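PDB 2R00: aspartate-semialdehyde dehydrogenase from Vibrio cholerae, which catalyses the NADPH-dependent reductive dephosphorylation of L-aspartyl-4-phosphate to L-aspartate-semialdehyde, an early step toward lysine, methionine and threonine. Local coordinates for residues Arg100-Asn113 / Glu213-Asn225. Residues are numbered along the deposited sequence; the frame is centred on the assembly and turned at random.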
# COMPACT_ATOMS: atom_id res chain seq x y z
N ARG A 100 -21.60 12.10 -10.54
CA ARG A 100 -21.38 10.67 -10.25
C ARG A 100 -22.36 10.09 -9.23
O ARG A 100 -22.63 8.90 -9.27
CB ARG A 100 -19.95 10.41 -9.77
CG ARG A 100 -18.85 10.73 -10.77
CD ARG A 100 -17.49 10.32 -10.25
NE ARG A 100 -16.45 10.71 -11.21
CZ ARG A 100 -15.24 11.15 -10.88
NH1 ARG A 100 -14.89 11.25 -9.60
NH2 ARG A 100 -14.38 11.49 -11.83
N TYR A 101 -22.87 10.91 -8.32
CA TYR A 101 -23.65 10.43 -7.15
C TYR A 101 -25.14 10.72 -7.30
O TYR A 101 -25.93 10.35 -6.43
CB TYR A 101 -23.05 10.98 -5.82
CG TYR A 101 -21.54 10.91 -5.87
CD1 TYR A 101 -20.78 12.01 -6.24
CD2 TYR A 101 -20.88 9.69 -5.63
CE1 TYR A 101 -19.39 11.92 -6.34
CE2 TYR A 101 -19.50 9.60 -5.74
CZ TYR A 101 -18.76 10.71 -6.10
OH TYR A 101 -17.40 10.61 -6.21
N ASP A 102 -25.51 11.35 -8.41
CA ASP A 102 -26.91 11.63 -8.72
C ASP A 102 -27.67 10.33 -8.98
O ASP A 102 -27.30 9.54 -9.84
CB ASP A 102 -27.05 12.59 -9.92
CG ASP A 102 -26.63 14.02 -9.58
OD1 ASP A 102 -25.42 14.27 -9.51
OD2 ASP A 102 -27.52 14.88 -9.36
N TYR A 103 -28.74 10.13 -8.20
CA TYR A 103 -29.53 8.90 -8.24
C TYR A 103 -29.98 8.53 -9.64
O TYR A 103 -29.96 7.36 -10.02
CB TYR A 103 -30.74 9.06 -7.32
CG TYR A 103 -31.67 7.86 -7.28
CD1 TYR A 103 -31.29 6.67 -6.68
CD2 TYR A 103 -32.96 7.94 -7.84
CE1 TYR A 103 -32.14 5.58 -6.64
CE2 TYR A 103 -33.82 6.85 -7.79
CZ TYR A 103 -33.40 5.68 -7.19
OH TYR A 103 -34.25 4.59 -7.14
N ASP A 104 -30.37 9.54 -10.41
CA ASP A 104 -30.94 9.36 -11.74
C ASP A 104 -29.93 9.30 -12.89
O ASP A 104 -30.31 9.15 -14.06
CB ASP A 104 -31.97 10.47 -12.00
CG ASP A 104 -31.44 11.90 -11.66
OD1 ASP A 104 -30.49 12.08 -10.84
OD2 ASP A 104 -32.02 12.85 -12.21
N ILE A 105 -28.64 9.39 -12.57
CA ILE A 105 -27.59 9.46 -13.60
C ILE A 105 -26.71 8.22 -13.49
O ILE A 105 -26.18 7.94 -12.42
CB ILE A 105 -26.77 10.77 -13.50
CG1 ILE A 105 -27.68 11.98 -13.81
CG2 ILE A 105 -25.51 10.72 -14.41
CD1 ILE A 105 -27.04 13.37 -13.66
N PRO A 106 -26.57 7.46 -14.60
CA PRO A 106 -25.73 6.26 -14.58
C PRO A 106 -24.25 6.59 -14.44
O PRO A 106 -23.77 7.57 -15.01
CB PRO A 106 -25.99 5.63 -15.96
CG PRO A 106 -26.36 6.78 -16.84
CD PRO A 106 -27.18 7.67 -15.93
N LEU A 107 -23.54 5.76 -13.67
CA LEU A 107 -22.08 5.87 -13.50
C LEU A 107 -21.45 4.62 -14.09
O LEU A 107 -21.61 3.54 -13.54
CB LEU A 107 -21.74 5.98 -12.01
CG LEU A 107 -20.27 5.98 -11.57
CD1 LEU A 107 -19.59 7.27 -12.07
CD2 LEU A 107 -20.15 5.85 -10.04
N VAL A 108 -20.70 4.77 -15.18
CA VAL A 108 -20.45 3.62 -16.06
C VAL A 108 -18.98 3.23 -16.25
O VAL A 108 -18.16 4.07 -16.60
CB VAL A 108 -21.15 3.80 -17.44
CG1 VAL A 108 -20.82 2.65 -18.37
CG2 VAL A 108 -22.68 3.94 -17.25
N VAL A 109 -18.69 1.95 -16.01
CA VAL A 109 -17.47 1.29 -16.48
C VAL A 109 -17.94 0.21 -17.48
O VAL A 109 -18.58 -0.76 -17.08
CB VAL A 109 -16.71 0.59 -15.32
CG1 VAL A 109 -15.54 -0.26 -15.85
CG2 VAL A 109 -16.22 1.61 -14.28
N PRO A 110 -17.68 0.43 -18.79
CA PRO A 110 -18.23 -0.44 -19.85
C PRO A 110 -17.96 -1.94 -19.74
O PRO A 110 -18.74 -2.72 -20.25
CB PRO A 110 -17.63 0.14 -21.14
CG PRO A 110 -17.38 1.56 -20.81
CD PRO A 110 -16.92 1.55 -19.38
N GLU A 111 -16.88 -2.35 -19.08
CA GLU A 111 -16.60 -3.78 -18.89
C GLU A 111 -17.46 -4.36 -17.77
O GLU A 111 -17.59 -5.58 -17.65
CB GLU A 111 -15.12 -4.01 -18.58
CG GLU A 111 -14.18 -3.62 -19.70
CD GLU A 111 -13.68 -2.20 -19.59
OE1 GLU A 111 -14.34 -1.36 -18.93
OE2 GLU A 111 -12.60 -1.92 -20.17
N VAL A 112 -18.04 -3.48 -16.96
CA VAL A 112 -18.73 -3.93 -15.76
C VAL A 112 -20.24 -3.73 -15.85
O VAL A 112 -21.01 -4.70 -15.71
CB VAL A 112 -18.14 -3.25 -14.50
CG1 VAL A 112 -18.90 -3.68 -13.26
CG2 VAL A 112 -16.66 -3.58 -14.37
N ASN A 113 -20.68 -2.49 -16.07
CA ASN A 113 -22.10 -2.17 -16.05
C ASN A 113 -22.60 -1.43 -17.29
O ASN A 113 -23.28 -0.41 -17.17
CB ASN A 113 -22.46 -1.39 -14.78
CG ASN A 113 -21.81 -0.00 -14.74
OD1 ASN A 113 -20.78 0.23 -15.35
ND2 ASN A 113 -22.43 0.91 -14.01
N GLU A 213 -12.42 9.04 0.30
CA GLU A 213 -12.57 7.61 0.59
C GLU A 213 -14.03 7.20 0.51
O GLU A 213 -14.35 6.20 -0.11
CB GLU A 213 -11.94 7.22 1.93
CG GLU A 213 -10.40 7.28 1.92
CD GLU A 213 -9.75 7.32 3.31
OE1 GLU A 213 -10.46 7.37 4.35
OE2 GLU A 213 -8.51 7.28 3.37
N MET A 214 -14.92 7.97 1.14
CA MET A 214 -16.35 7.69 1.08
C MET A 214 -16.87 7.73 -0.35
O MET A 214 -17.74 6.96 -0.73
CB MET A 214 -17.14 8.67 1.97
CG MET A 214 -17.06 8.37 3.47
SD MET A 214 -17.21 6.62 3.92
CE MET A 214 -18.79 6.08 3.24
N LYS A 215 -16.31 8.63 -1.15
CA LYS A 215 -16.74 8.74 -2.55
C LYS A 215 -16.44 7.48 -3.33
O LYS A 215 -17.24 7.06 -4.16
CB LYS A 215 -16.12 9.97 -3.22
CG LYS A 215 -16.90 11.25 -2.95
CD LYS A 215 -16.09 12.51 -3.12
CE LYS A 215 -15.00 12.38 -4.16
NZ LYS A 215 -15.51 12.41 -5.55
N MET A 216 -15.31 6.84 -3.02
CA MET A 216 -14.95 5.55 -3.61
C MET A 216 -15.93 4.45 -3.23
O MET A 216 -16.33 3.64 -4.06
CB MET A 216 -13.52 5.18 -3.22
CG MET A 216 -12.96 3.96 -3.92
SD MET A 216 -11.14 3.93 -3.98
CE MET A 216 -10.95 2.80 -5.36
N VAL A 217 -16.34 4.43 -1.96
CA VAL A 217 -17.36 3.50 -1.50
C VAL A 217 -18.62 3.65 -2.34
O VAL A 217 -19.15 2.68 -2.85
CB VAL A 217 -17.73 3.76 -0.02
CG1 VAL A 217 -18.88 2.84 0.40
CG2 VAL A 217 -16.53 3.56 0.90
N TRP A 218 -19.09 4.89 -2.47
CA TRP A 218 -20.36 5.17 -3.14
C TRP A 218 -20.29 4.87 -4.63
O TRP A 218 -21.24 4.31 -5.19
CB TRP A 218 -20.79 6.62 -2.88
CG TRP A 218 -21.02 6.92 -1.41
CD1 TRP A 218 -21.51 6.05 -0.46
CD2 TRP A 218 -20.80 8.16 -0.74
NE1 TRP A 218 -21.58 6.68 0.77
CE2 TRP A 218 -21.17 7.98 0.62
CE3 TRP A 218 -20.33 9.42 -1.15
CZ2 TRP A 218 -21.07 9.00 1.57
CZ3 TRP A 218 -20.23 10.44 -0.19
CH2 TRP A 218 -20.59 10.22 1.15
N GLU A 219 -19.17 5.23 -5.27
CA GLU A 219 -18.94 4.85 -6.67
C GLU A 219 -18.94 3.33 -6.87
O GLU A 219 -19.56 2.82 -7.79
CB GLU A 219 -17.65 5.47 -7.21
CG GLU A 219 -17.72 7.00 -7.35
CD GLU A 219 -16.51 7.60 -8.06
OE1 GLU A 219 -15.98 6.98 -8.99
OE2 GLU A 219 -16.10 8.73 -7.69
N THR A 220 -18.23 2.61 -6.00
CA THR A 220 -18.09 1.14 -6.09
C THR A 220 -19.43 0.41 -5.95
O THR A 220 -19.76 -0.48 -6.74
CB THR A 220 -17.07 0.63 -5.05
OG1 THR A 220 -15.78 1.17 -5.36
CG2 THR A 220 -16.98 -0.89 -5.04
N GLN A 221 -20.21 0.82 -4.94
CA GLN A 221 -21.54 0.26 -4.69
C GLN A 221 -22.53 0.55 -5.82
O GLN A 221 -23.37 -0.30 -6.15
CB GLN A 221 -22.08 0.78 -3.36
CG GLN A 221 -21.36 0.22 -2.14
CD GLN A 221 -21.86 0.80 -0.83
OE1 GLN A 221 -22.46 1.89 -0.81
NE2 GLN A 221 -21.60 0.10 0.26
N LYS A 222 -22.46 1.76 -6.37
CA LYS A 222 -23.28 2.16 -7.52
C LYS A 222 -22.98 1.32 -8.76
O LYS A 222 -23.89 0.79 -9.40
CB LYS A 222 -23.10 3.65 -7.84
CG LYS A 222 -24.01 4.18 -8.94
CD LYS A 222 -24.06 5.71 -8.94
CE LYS A 222 -25.13 6.27 -9.89
NZ LYS A 222 -25.30 7.77 -9.72
N ILE A 223 -21.70 1.22 -9.12
CA ILE A 223 -21.31 0.51 -10.34
C ILE A 223 -21.68 -0.98 -10.25
O ILE A 223 -22.24 -1.53 -11.19
CB ILE A 223 -19.82 0.74 -10.69
CG1 ILE A 223 -19.61 2.21 -11.07
CG2 ILE A 223 -19.38 -0.16 -11.87
CD1 ILE A 223 -18.17 2.72 -10.93
N PHE A 224 -21.39 -1.61 -9.11
CA PHE A 224 -21.81 -3.00 -8.87
C PHE A 224 -23.32 -3.12 -8.71
O PHE A 224 -23.88 -4.22 -8.77
CB PHE A 224 -21.14 -3.57 -7.61
CG PHE A 224 -19.74 -4.13 -7.83
CD1 PHE A 224 -19.45 -4.95 -8.91
CD2 PHE A 224 -18.72 -3.87 -6.91
CE1 PHE A 224 -18.15 -5.48 -9.10
CE2 PHE A 224 -17.43 -4.40 -7.08
CZ PHE A 224 -17.15 -5.21 -8.18
N ASN A 225 -23.98 -1.98 -8.48
CA ASN A 225 -25.40 -1.92 -8.14
C ASN A 225 -25.74 -2.84 -6.97
O ASN A 225 -26.71 -3.61 -7.02
CB ASN A 225 -26.28 -2.21 -9.37
CG ASN A 225 -27.72 -1.82 -9.16
OD1 ASN A 225 -28.03 -0.87 -8.43
ND2 ASN A 225 -28.63 -2.57 -9.78
O HOH W 1 -26.14 7.84 -7.05
O HOH W 2 -24.79 0.67 -12.12
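Arg100 meets Glu219 where the loop from the nucleotide-binding domain comes up against helix 211-223 of the dimerisation domain. The salt bridge carries a weak hydrogen bond: NH1 of Arg100 lies 3.4 Å from OE2 of Glu219, with the guanidinium and carboxylate planes 52° apart, and a firmer bond ties Arg100 NE to the carbonyl of Asn128. The other carboxylate oxygen, OE1, is taken by Asn130 N and Thr133 OG1. Next comes Tyr101, its ring backed on one face by CB of Arg100. Its OH receives a bond from NZ of Lys215 at 2.7 Å and gives a weak one to Glu219 OE2; the Lys215 chain, bent at its last two torsions, brings the amine round to it.

Lys222 runs extended, CG anti to the backbone N (chi1 -175°), to the type I turn Asp102-Ile105 and the residues leading into it. There NZ donates to the carbonyl oxygens of Arg100 (2.9 Å), Asp102 (2.7 Å) and Ile105 (2.8 Å). The C=O...NZ angle is 167° at Ile105, whereas NZ stands above the planes of the other two carbonyls. Water 1, weakly bonded to Tyr101 O, is a fourth acceptor, so three N-H groups must be shared.

Beyond the turn the packing is mostly apolar. Leu107 packs CD2 against CD1 of Ile223 at 3.8 Å, Val109 and Val112 add methyls to the same isoleucine, and Asn113, pinned to Leu107 O and Val109 N, lies against its CG2; water 2 bridges Asn113 ND2 and Lys222 O.

Arg100 NH1 and Lys215 NZ, 4.3 Å apart on predicted phosphate ligands, probably prepare a positive site for the substrate phosphate, with Glu219 and Tyr101 positioning them across the domain junction near the catalytic Cys131.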